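Local coordinates for putative diguanylate cyclase (GGDEF) with PAS/PAC domain (Rhodopseudomonas palustris, PDB 3LIF), which probably makes cyclic di-GMP from two GTP molecules as a membrane protein, of which this chain is the extracellular PDC-fold sensor domain, at residues Asn66-Ser71 and Ser151-Thr156; Phe101-Ala106 and Thr111-Gly116; Leu134-Thr137 and Phe141-Val144; Phe157-Asp162 and Ile180-Leu185. All blocks are in the same frame, centred on the assembly; numbering follows the deposited sequence.

Contact 1 (Asn66-Ser71 and Ser151-Thr156); sequences NLPQLS and SEYFST
Pro68 and Gln69 pack against the ring of Tyr153, joining the loop that leads into strand 70-76 to the helix that follows strand 141-149. Both of these strands belong to the first of the two five-stranded antiparallel sheets of this PDC-fold sensor domain, and helix 151-158 carries the chain from that sheet toward the second. The closest CA atoms are those of Gln69 and Tyr153, 5.5 Å apart, and the contact is apolar, with no hydrogen bond across it. The CB bond of Tyr153 points toward the loop, and with chi1 at -180° the ring extends away from the helix backbone to lie against Pro68 and Gln69. Gln69 CB sits over one face of the ring as a CH-pi donor, 4.2 Å from the centroid of the Tyr153 ring and 26° off its normal. Pro68 meets the ring differently: its CB comes in obliquely, 3.8 Å from Tyr153 CD1, with CE1 almost as near. Beyond CB the Gln69 chain bends at chi2 (-98°), and its amide NE2 is bonded to Thr31 O of helix 5-47. That helix also touches Tyr153 through Thr31, and a backbone hydrogen bond between Gln69 and Glu150 adds a second tie. An alanine in place of Tyr153 removes the ring over which Gln69 CB lies, and would probably leave Pro68 and Gln69 without their apolar partner, opening a gap between the loop and the helix. Closer to the helix backbone, Tyr153 CB rests 3.8 Å from the carbonyl oxygen of Pro68.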
# COMPACT_ATOMS: atom_id res chain seq x y z
N ASN A 66 15.46 -3.96 7.79
CA ASN A 66 15.17 -3.05 8.88
C ASN A 66 13.87 -2.28 8.74
O ASN A 66 13.41 -1.62 9.68
CB ASN A 66 16.25 -2.00 8.88
CG ASN A 66 16.87 -1.89 10.18
OD1 ASN A 66 16.86 -0.82 10.77
ND2 ASN A 66 17.39 -3.03 10.69
N LEU A 67 13.32 -2.30 7.54
CA LEU A 67 12.03 -1.76 7.32
C LEU A 67 11.10 -2.98 7.25
O LEU A 67 11.25 -3.83 6.35
CB LEU A 67 12.03 -0.94 6.03
CG LEU A 67 12.28 0.55 6.24
CD1 LEU A 67 11.20 1.17 7.11
CD2 LEU A 67 13.58 0.72 6.93
N PRO A 68 10.19 -3.12 8.23
CA PRO A 68 9.29 -4.28 8.17
C PRO A 68 8.27 -4.10 7.08
O PRO A 68 7.72 -5.07 6.64
CB PRO A 68 8.60 -4.30 9.52
CG PRO A 68 9.24 -3.17 10.34
CD PRO A 68 9.90 -2.24 9.37
N GLN A 69 8.01 -2.88 6.62
CA GLN A 69 7.01 -2.72 5.55
C GLN A 69 7.51 -2.84 4.07
O GLN A 69 6.68 -2.79 3.12
CB GLN A 69 6.26 -1.42 5.71
CG GLN A 69 7.09 -0.25 5.35
CD GLN A 69 7.73 0.43 6.59
OE1 GLN A 69 8.47 -0.20 7.37
NE2 GLN A 69 7.41 1.73 6.79
N LEU A 70 8.82 -2.98 3.88
CA LEU A 70 9.41 -3.04 2.56
C LEU A 70 10.06 -4.37 2.45
O LEU A 70 10.82 -4.74 3.29
CB LEU A 70 10.46 -1.96 2.44
CG LEU A 70 9.88 -0.55 2.46
CD1 LEU A 70 10.94 0.43 2.00
CD2 LEU A 70 8.66 -0.41 1.54
N SER A 71 9.73 -5.17 1.46
CA SER A 71 10.37 -6.48 1.33
C SER A 71 11.78 -6.32 0.81
O SER A 71 12.63 -7.04 1.21
CB SER A 71 9.63 -7.35 0.34
OG SER A 71 8.43 -7.81 0.94
N SER A 151 3.15 -6.78 2.04
CA SER A 151 1.75 -6.73 2.41
C SER A 151 1.45 -7.42 3.77
O SER A 151 0.55 -6.99 4.50
CB SER A 151 0.86 -7.22 1.28
OG SER A 151 1.16 -8.58 1.00
N GLU A 152 2.24 -8.43 4.13
CA GLU A 152 2.16 -9.11 5.43
C GLU A 152 2.29 -8.11 6.61
O GLU A 152 1.68 -8.25 7.68
CB GLU A 152 3.21 -10.20 5.50
CG GLU A 152 3.23 -11.05 6.77
CD GLU A 152 4.06 -12.33 6.57
OE1 GLU A 152 4.01 -12.92 5.45
OE2 GLU A 152 4.78 -12.75 7.52
N TYR A 153 3.03 -7.05 6.42
CA TYR A 153 3.08 -6.12 7.47
C TYR A 153 1.69 -5.61 7.79
O TYR A 153 1.36 -5.41 8.97
CB TYR A 153 3.91 -4.94 7.05
CG TYR A 153 4.04 -3.90 8.08
CD1 TYR A 153 4.81 -4.12 9.23
CD2 TYR A 153 3.44 -2.65 7.89
CE1 TYR A 153 4.99 -3.12 10.17
CE2 TYR A 153 3.59 -1.63 8.83
CZ TYR A 153 4.37 -1.89 9.95
OH TYR A 153 4.52 -0.94 10.87
N PHE A 154 0.87 -5.34 6.78
CA PHE A 154 -0.44 -4.79 7.04
C PHE A 154 -1.41 -5.88 7.57
O PHE A 154 -2.17 -5.66 8.53
CB PHE A 154 -1.03 -4.13 5.80
CG PHE A 154 -0.43 -2.81 5.48
CD1 PHE A 154 -0.88 -1.65 6.11
CD2 PHE A 154 0.53 -2.70 4.48
CE1 PHE A 154 -0.35 -0.42 5.80
CE2 PHE A 154 1.09 -1.46 4.15
CZ PHE A 154 0.63 -0.31 4.81
N SER A 155 -1.41 -7.04 6.95
CA SER A 155 -2.38 -8.02 7.37
C SER A 155 -2.11 -8.42 8.82
O SER A 155 -3.01 -8.75 9.57
CB SER A 155 -2.38 -9.23 6.44
OG SER A 155 -1.07 -9.66 6.17
N THR A 156 -0.87 -8.37 9.25
CA THR A 156 -0.51 -8.81 10.58
C THR A 156 -1.00 -7.80 11.59
O THR A 156 -1.49 -8.15 12.63
CB THR A 156 1.00 -8.93 10.60
OG1 THR A 156 1.30 -10.19 9.99
CG2 THR A 156 1.64 -8.81 12.01

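Contact 2 (Phe101-Ala106 and Thr111-Gly116)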
# COMPACT_ATOMS: atom_id res chain seq x y z
N PHE A 101 8.87 3.27 -13.93
CA PHE A 101 10.10 3.79 -14.50
C PHE A 101 9.76 4.82 -15.52
O PHE A 101 10.27 5.95 -15.46
CB PHE A 101 10.96 2.73 -15.13
CG PHE A 101 12.05 3.31 -15.99
CD1 PHE A 101 13.23 3.75 -15.43
CD2 PHE A 101 11.91 3.39 -17.37
CE1 PHE A 101 14.23 4.27 -16.21
CE2 PHE A 101 12.92 3.95 -18.17
CZ PHE A 101 14.07 4.40 -17.58
N ARG A 102 8.89 4.47 -16.46
CA ARG A 102 8.44 5.46 -17.41
C ARG A 102 7.90 6.72 -16.71
O ARG A 102 8.17 7.82 -17.15
CB ARG A 102 7.43 4.86 -18.42
CG ARG A 102 8.19 4.16 -19.56
CD ARG A 102 7.37 3.43 -20.57
NE ARG A 102 6.70 2.30 -19.94
CZ ARG A 102 5.41 2.33 -19.57
NH1 ARG A 102 4.70 3.45 -19.77
NH2 ARG A 102 4.81 1.27 -19.01
N TYR A 103 7.16 6.58 -15.62
CA TYR A 103 6.58 7.75 -15.03
C TYR A 103 7.65 8.70 -14.45
O TYR A 103 7.64 9.92 -14.68
CB TYR A 103 5.56 7.33 -14.00
CG TYR A 103 5.05 8.48 -13.17
CD1 TYR A 103 5.78 8.91 -12.05
CD2 TYR A 103 3.87 9.16 -13.50
CE1 TYR A 103 5.35 9.99 -11.27
CE2 TYR A 103 3.43 10.24 -12.73
CZ TYR A 103 4.18 10.65 -11.60
OH TYR A 103 3.77 11.71 -10.78
N HIS A 104 8.63 8.16 -13.73
CA HIS A 104 9.63 9.06 -13.22
C HIS A 104 10.51 9.69 -14.24
O HIS A 104 11.07 10.77 -13.98
CB HIS A 104 10.46 8.37 -12.16
CG HIS A 104 9.66 8.08 -10.93
ND1 HIS A 104 9.60 6.82 -10.35
CD2 HIS A 104 8.80 8.85 -10.23
CE1 HIS A 104 8.78 6.84 -9.32
NE2 HIS A 104 8.28 8.06 -9.23
N ARG A 105 10.71 9.02 -15.39
CA ARG A 105 11.56 9.59 -16.40
C ARG A 105 10.82 10.77 -17.06
O ARG A 105 11.42 11.70 -17.54
CB ARG A 105 11.93 8.57 -17.46
CG ARG A 105 12.83 9.15 -18.55
CD ARG A 105 13.17 8.13 -19.57
NE ARG A 105 11.97 7.57 -20.17
CZ ARG A 105 11.93 6.45 -20.91
NH1 ARG A 105 13.04 5.74 -21.13
NH2 ARG A 105 10.77 6.03 -21.38
N ALA A 106 9.51 10.71 -17.07
CA ALA A 106 8.76 11.74 -17.70
C ALA A 106 8.43 12.94 -16.80
O ALA A 106 8.21 14.01 -17.32
CB ALA A 106 7.49 11.16 -18.28
N THR A 111 6.84 12.70 -5.48
CA THR A 111 5.86 11.79 -4.92
C THR A 111 6.37 10.36 -4.77
O THR A 111 6.88 9.83 -5.72
CB THR A 111 4.67 11.71 -5.90
OG1 THR A 111 3.96 12.97 -5.90
CG2 THR A 111 3.70 10.54 -5.52
N LEU A 112 6.20 9.73 -3.61
CA LEU A 112 6.34 8.28 -3.52
C LEU A 112 5.31 7.81 -4.54
O LEU A 112 4.21 8.27 -4.49
CB LEU A 112 5.85 7.87 -2.20
CG LEU A 112 6.73 7.02 -1.33
CD1 LEU A 112 5.86 6.02 -0.49
CD2 LEU A 112 7.78 6.29 -2.11
N LEU A 113 5.63 6.97 -5.52
CA LEU A 113 4.59 6.58 -6.48
C LEU A 113 4.20 5.20 -6.08
O LEU A 113 5.09 4.37 -5.71
CB LEU A 113 5.14 6.50 -7.88
CG LEU A 113 4.29 6.56 -9.15
CD1 LEU A 113 4.77 5.40 -10.11
CD2 LEU A 113 2.79 6.61 -9.06
N ILE A 114 2.89 4.94 -6.08
CA ILE A 114 2.45 3.59 -5.73
C ILE A 114 1.95 2.90 -6.96
O ILE A 114 1.13 3.42 -7.66
CB ILE A 114 1.33 3.57 -4.68
CG1 ILE A 114 1.78 4.31 -3.42
CG2 ILE A 114 0.88 2.10 -4.39
CD1 ILE A 114 0.68 4.60 -2.56
N THR A 115 2.46 1.72 -7.23
CA THR A 115 2.21 1.09 -8.51
C THR A 115 1.89 -0.35 -8.24
O THR A 115 2.52 -0.98 -7.37
CB THR A 115 3.49 1.11 -9.32
OG1 THR A 115 3.80 2.47 -9.65
CG2 THR A 115 3.35 0.28 -10.57
N GLY A 116 0.91 -0.89 -8.96
CA GLY A 116 0.50 -2.31 -8.72
C GLY A 116 -0.87 -2.62 -9.27
O GLY A 116 -1.63 -1.71 -9.57
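Helix 99-106 faces strand 113-119 most closely where His104 and Leu113 meet, with 8.8 Å between their CA atoms, so side chains alone bridge the space. Leu113 contributes the largest share of the contact. Its CB bond points toward the helix, and CG, anti to the backbone N (chi1 -160°), approaches the ring of Tyr103. Leu113 CG is 4.0 Å from Tyr103 CD1, and the methyl Leu113 CD1 is 4.1 Å from the same Tyr103 CD1. The two side chains cross obliquely in an apolar contact. Tyr103 reaches across because its own CG is anti to the backbone N (chi1 170°), which turns the ring toward the strand. One residue on, the imidazole of His104 comes to Leu113 CB at a slant. Leu113 is thus met by two aromatic side chains from consecutive helix positions. No hydrogen bond crosses between the segments, but Asp109 in the connecting loop bonds to Thr111 N and, weakly, to Tyr103 OH. Around the contact, His104 also touches Ser131 of strand 126-135 and Phe141 and Val144 of strand 141-149, and its carbonyl O accepts from Arg133 NE. Leu112 and Ile114, which flank Leu113, pack instead on Phe32 of helix 5-47, so this edge strand lies between helix 99-106 and the long N-terminal helix.

Contact 3 (Leu134-Thr137 and Phe141-Val144); sequences LETT and FFGV
Leu134 O accepts the backbone N-H of Phe142, with 2.9 Å between Leu134 O and Phe142 N and an N-H...O angle of 153°. A second bond, from Leu134 N to Gly143 O, is less certain because that oxygen is not securely placed. Next to them Glu135 and Phe141 form an antiparallel non-hydrogen-bonded pair, their CA atoms 4.9 Å apart. Leu134 CG stands anti to the carbonyl carbon (chi1 -58°), which lays the isobutyl group along the backbone of Gly143 and Val144. Gly143 has backbone angles at which a CB would jam against Phe142 O. Leu134 CB lies at the edge of the Phe142 ring, 4.2 Å from Phe142 CB. The methyl of Thr136 meets the same ring obliquely, its side chain at about a right angle to that of Phe142, while Thr136 OG1 bonds to Asp138. Leu134 also packs on Val43 and Met46 of helix 5-47. Replacing it by an alanine is likely to leave a gap beside them. The Phe141 CB bond points away from residues 134-137, and its ring packs on Arg105 of helix 99-106. The arrangement is that of the beta hairpin formed by strands 126-135 and 141-149 in an antiparallel PDC sheet.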
# COMPACT_ATOMS: atom_id res chain seq x y z
N LEU A 134 15.19 9.24 -9.09
CA LEU A 134 16.62 9.64 -8.84
C LEU A 134 17.07 10.82 -9.69
O LEU A 134 16.60 11.02 -10.82
CB LEU A 134 17.55 8.50 -9.12
CG LEU A 134 17.17 7.32 -8.25
CD1 LEU A 134 18.16 6.22 -8.51
CD2 LEU A 134 17.10 7.74 -6.75
N GLU A 135 17.97 11.63 -9.15
CA GLU A 135 18.40 12.83 -9.86
C GLU A 135 19.89 13.05 -9.61
O GLU A 135 20.47 12.59 -8.62
CB GLU A 135 17.57 14.06 -9.47
CG GLU A 135 16.25 14.14 -10.21
CD GLU A 135 15.43 15.38 -9.88
OE1 GLU A 135 14.32 15.48 -10.44
OE2 GLU A 135 15.89 16.25 -9.08
N THR A 136 20.52 13.74 -10.57
CA THR A 136 21.91 14.21 -10.38
C THR A 136 21.86 15.66 -9.88
O THR A 136 20.82 16.38 -10.03
CB THR A 136 22.68 14.17 -11.69
OG1 THR A 136 21.83 14.59 -12.77
CG2 THR A 136 23.15 12.80 -11.92
N THR A 137 22.97 16.09 -9.29
CA THR A 137 23.04 17.44 -8.73
C THR A 137 22.41 18.50 -9.63
O THR A 137 21.89 19.49 -9.14
CB THR A 137 24.47 17.80 -8.41
OG1 THR A 137 25.25 17.69 -9.61
CG2 THR A 137 25.04 16.86 -7.29
N PHE A 141 17.15 13.60 -14.77
CA PHE A 141 16.77 12.22 -14.42
C PHE A 141 17.95 11.27 -14.33
O PHE A 141 18.77 11.20 -15.27
CB PHE A 141 15.82 11.69 -15.48
CG PHE A 141 15.29 10.33 -15.19
CD1 PHE A 141 14.49 10.09 -14.07
CD2 PHE A 141 15.54 9.28 -16.03
CE1 PHE A 141 13.97 8.82 -13.80
CE2 PHE A 141 15.04 8.02 -15.77
CZ PHE A 141 14.24 7.79 -14.65
N PHE A 142 18.03 10.48 -13.27
CA PHE A 142 19.15 9.56 -13.11
C PHE A 142 18.71 8.10 -12.83
O PHE A 142 19.55 7.25 -12.53
CB PHE A 142 20.08 10.10 -12.01
CG PHE A 142 21.37 9.34 -11.86
CD1 PHE A 142 22.48 9.61 -12.68
CD2 PHE A 142 21.50 8.36 -10.91
CE1 PHE A 142 23.63 8.92 -12.55
CE2 PHE A 142 22.69 7.67 -10.76
CZ PHE A 142 23.76 7.94 -11.60
N GLY A 143 17.41 7.80 -12.96
CA GLY A 143 16.81 6.42 -12.68
C GLY A 143 15.89 6.64 -11.49
O GLY A 143 15.02 7.54 -11.54
N VAL A 144 15.88 5.76 -10.50
CA VAL A 144 14.66 5.14 -9.93
C VAL A 144 15.07 4.30 -8.75
O VAL A 144 15.99 3.46 -8.90
CB VAL A 144 13.64 4.48 -10.85
CG1 VAL A 144 12.59 3.86 -9.97
CG2 VAL A 144 12.93 5.51 -11.71

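Contact 4 (Phe157-Asp162 and Ile180-Leu185); sequences FYKTFD and IQWPSL
Where helix 151-158 gives way to a type I beta turn, Tyr158 to Phe161, Tyr158 and Lys159 pack on Trp182 and Ile180 of strand 178-182, an edge strand of the second PDC sheet. Lys159 CB lies over one face of the six-membered ring of Trp182 in a CH-pi contact whose exact closeness is uncertain, and the lysine chain runs on across the rim, with Lys159 CE 3.9 Å from Trp182 CH2. The opposite face is covered by Pro183, which follows a cis peptide bond and sets its CB 3.7 Å above the plane of the Trp182 ring. The indole thus lies between Lys159 and Pro183. Tyr158, with CG anti to the carbonyl carbon (chi1 -69°), sends its ring along the strand: Tyr158 CB is 3.8 Å from Trp182 CB, and Tyr158 CE2 is 4.0 Å from Ile180 CG2. Just before the turn, Phe157 O accepts both Thr160 N and Thr160 OG1, the hydroxyl oxygen lying 2.8 Å from Phe157 O in the carbonyl plane. Trp182 O bonds to Ser168 OG, and Tyr158 also touches Leu24 of helix 5-47. The helix-to-turn segment thus packs against the edge of an antiparallel sheet, within the Cache-clan histidine kinase sensor region.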
# COMPACT_ATOMS: atom_id res chain seq x y z
N PHE A 157 -0.85 -6.54 11.28
CA PHE A 157 -1.43 -5.52 12.09
C PHE A 157 -2.95 -5.72 12.08
O PHE A 157 -3.60 -5.53 13.12
CB PHE A 157 -1.10 -4.17 11.46
CG PHE A 157 -1.66 -3.00 12.20
CD1 PHE A 157 -1.45 -2.86 13.56
CD2 PHE A 157 -2.39 -2.03 11.54
CE1 PHE A 157 -1.97 -1.75 14.25
CE2 PHE A 157 -2.91 -0.94 12.21
CZ PHE A 157 -2.70 -0.79 13.57
N TYR A 158 -3.52 -6.10 10.93
CA TYR A 158 -4.97 -6.01 10.81
C TYR A 158 -5.59 -7.10 11.65
O TYR A 158 -6.66 -6.92 12.23
CB TYR A 158 -5.53 -6.04 9.38
CG TYR A 158 -5.21 -4.81 8.57
CD1 TYR A 158 -4.92 -3.59 9.19
CD2 TYR A 158 -5.17 -4.87 7.19
CE1 TYR A 158 -4.59 -2.46 8.45
CE2 TYR A 158 -4.85 -3.76 6.42
CZ TYR A 158 -4.56 -2.56 7.05
OH TYR A 158 -4.26 -1.46 6.28
N LYS A 159 -4.89 -8.22 11.75
CA LYS A 159 -5.44 -9.28 12.57
C LYS A 159 -5.40 -9.02 14.09
O LYS A 159 -6.02 -9.75 14.84
CB LYS A 159 -4.86 -10.63 12.20
CG LYS A 159 -3.54 -10.91 12.78
CD LYS A 159 -3.10 -12.29 12.28
CE LYS A 159 -3.81 -13.39 13.09
NZ LYS A 159 -3.33 -14.68 12.56
N THR A 160 -4.72 -7.97 14.55
CA THR A 160 -4.76 -7.68 15.96
C THR A 160 -6.12 -7.10 16.42
O THR A 160 -6.20 -6.57 17.53
CB THR A 160 -3.70 -6.64 16.38
OG1 THR A 160 -4.07 -5.34 15.90
CG2 THR A 160 -2.32 -7.00 15.91
N PHE A 161 -7.17 -7.14 15.62
CA PHE A 161 -8.33 -6.37 16.00
C PHE A 161 -9.52 -7.23 16.20
O PHE A 161 -9.91 -7.96 15.31
CB PHE A 161 -8.68 -5.31 14.96
CG PHE A 161 -7.82 -4.10 15.03
CD1 PHE A 161 -8.08 -3.12 15.97
CD2 PHE A 161 -6.75 -3.94 14.16
CE1 PHE A 161 -7.29 -1.97 16.05
CE2 PHE A 161 -5.95 -2.81 14.24
CZ PHE A 161 -6.22 -1.81 15.20
N ASP A 162 -10.13 -7.13 17.37
CA ASP A 162 -11.30 -7.96 17.60
C ASP A 162 -12.61 -7.46 16.96
O ASP A 162 -13.23 -6.49 17.42
CB ASP A 162 -11.49 -8.28 19.09
CG ASP A 162 -12.22 -9.60 19.27
OD1 ASP A 162 -12.49 -10.26 18.21
OD2 ASP A 162 -12.54 -9.98 20.42
N ILE A 180 -4.49 -4.94 0.08
CA ILE A 180 -4.55 -6.07 0.95
C ILE A 180 -5.89 -6.15 1.62
O ILE A 180 -6.58 -5.13 1.83
CB ILE A 180 -3.43 -6.10 1.98
CG1 ILE A 180 -3.59 -7.41 2.80
CG2 ILE A 180 -3.40 -4.87 2.81
CD1 ILE A 180 -3.52 -8.82 1.82
N GLN A 181 -6.27 -7.37 1.91
CA GLN A 181 -7.50 -7.58 2.62
C GLN A 181 -7.38 -8.66 3.71
O GLN A 181 -6.80 -9.73 3.52
CB GLN A 181 -8.65 -7.71 1.60
CG GLN A 181 -9.53 -8.92 1.72
CD GLN A 181 -10.33 -8.92 2.99
OE1 GLN A 181 -10.67 -7.88 3.53
NE2 GLN A 181 -10.60 -10.09 3.48
N TRP A 182 -7.85 -8.31 4.90
CA TRP A 182 -7.88 -9.26 5.98
C TRP A 182 -9.36 -9.68 6.28
O TRP A 182 -10.25 -8.81 6.39
CB TRP A 182 -7.13 -8.69 7.20
CG TRP A 182 -7.33 -9.53 8.42
CD1 TRP A 182 -8.19 -9.29 9.47
CD2 TRP A 182 -6.73 -10.80 8.69
NE1 TRP A 182 -8.12 -10.31 10.38
CE2 TRP A 182 -7.24 -11.25 9.93
CE3 TRP A 182 -5.79 -11.59 8.01
CZ2 TRP A 182 -6.85 -12.47 10.51
CZ3 TRP A 182 -5.40 -12.85 8.59
CH2 TRP A 182 -5.93 -13.26 9.82
N PRO A 183 -9.64 -11.00 6.47
CA PRO A 183 -8.75 -12.18 6.56
C PRO A 183 -8.55 -12.97 5.23
O PRO A 183 -7.74 -13.86 5.19
CB PRO A 183 -9.53 -13.08 7.52
CG PRO A 183 -10.97 -12.81 7.16
CD PRO A 183 -11.02 -11.34 6.88
N SER A 184 -9.28 -12.68 4.17
CA SER A 184 -9.08 -13.40 2.94
C SER A 184 -7.62 -13.43 2.48
O SER A 184 -7.23 -14.38 1.90
CB SER A 184 -9.93 -12.79 1.80
OG SER A 184 -9.25 -11.72 1.15
N LEU A 185 -6.84 -12.37 2.66
CA LEU A 185 -5.49 -12.29 2.06
C LEU A 185 -5.49 -12.03 0.53
O LEU A 185 -4.44 -12.07 -0.11
CB LEU A 185 -4.61 -13.50 2.41
CG LEU A 185 -4.27 -13.60 3.90
CD1 LEU A 185 -3.25 -14.68 4.23
CD2 LEU A 185 -3.85 -12.24 4.48

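Overall arrangement
After the long helix 5-47 and helix 55-66, contact 1 opens at residues 66-71 and closes about 80 residues later at 151-156, enclosing most of the first sheet. Contacts 2 and 3 are nested in that loop, in series: contact 2 closes a short helix-to-strand connection, and contact 3 the hairpin that follows. They touch each other where helix 99-106 meets Phe141 and Val144. Contact 4 comes after contact 1 and shares helix 151-158 with it; Phe154 and Ser155 touch Ile180 there. That helix thereby ties the first sheet to the second. Contacts 3 and 4 lie on opposite sides of the chain's centre, their centres about 37 Å apart.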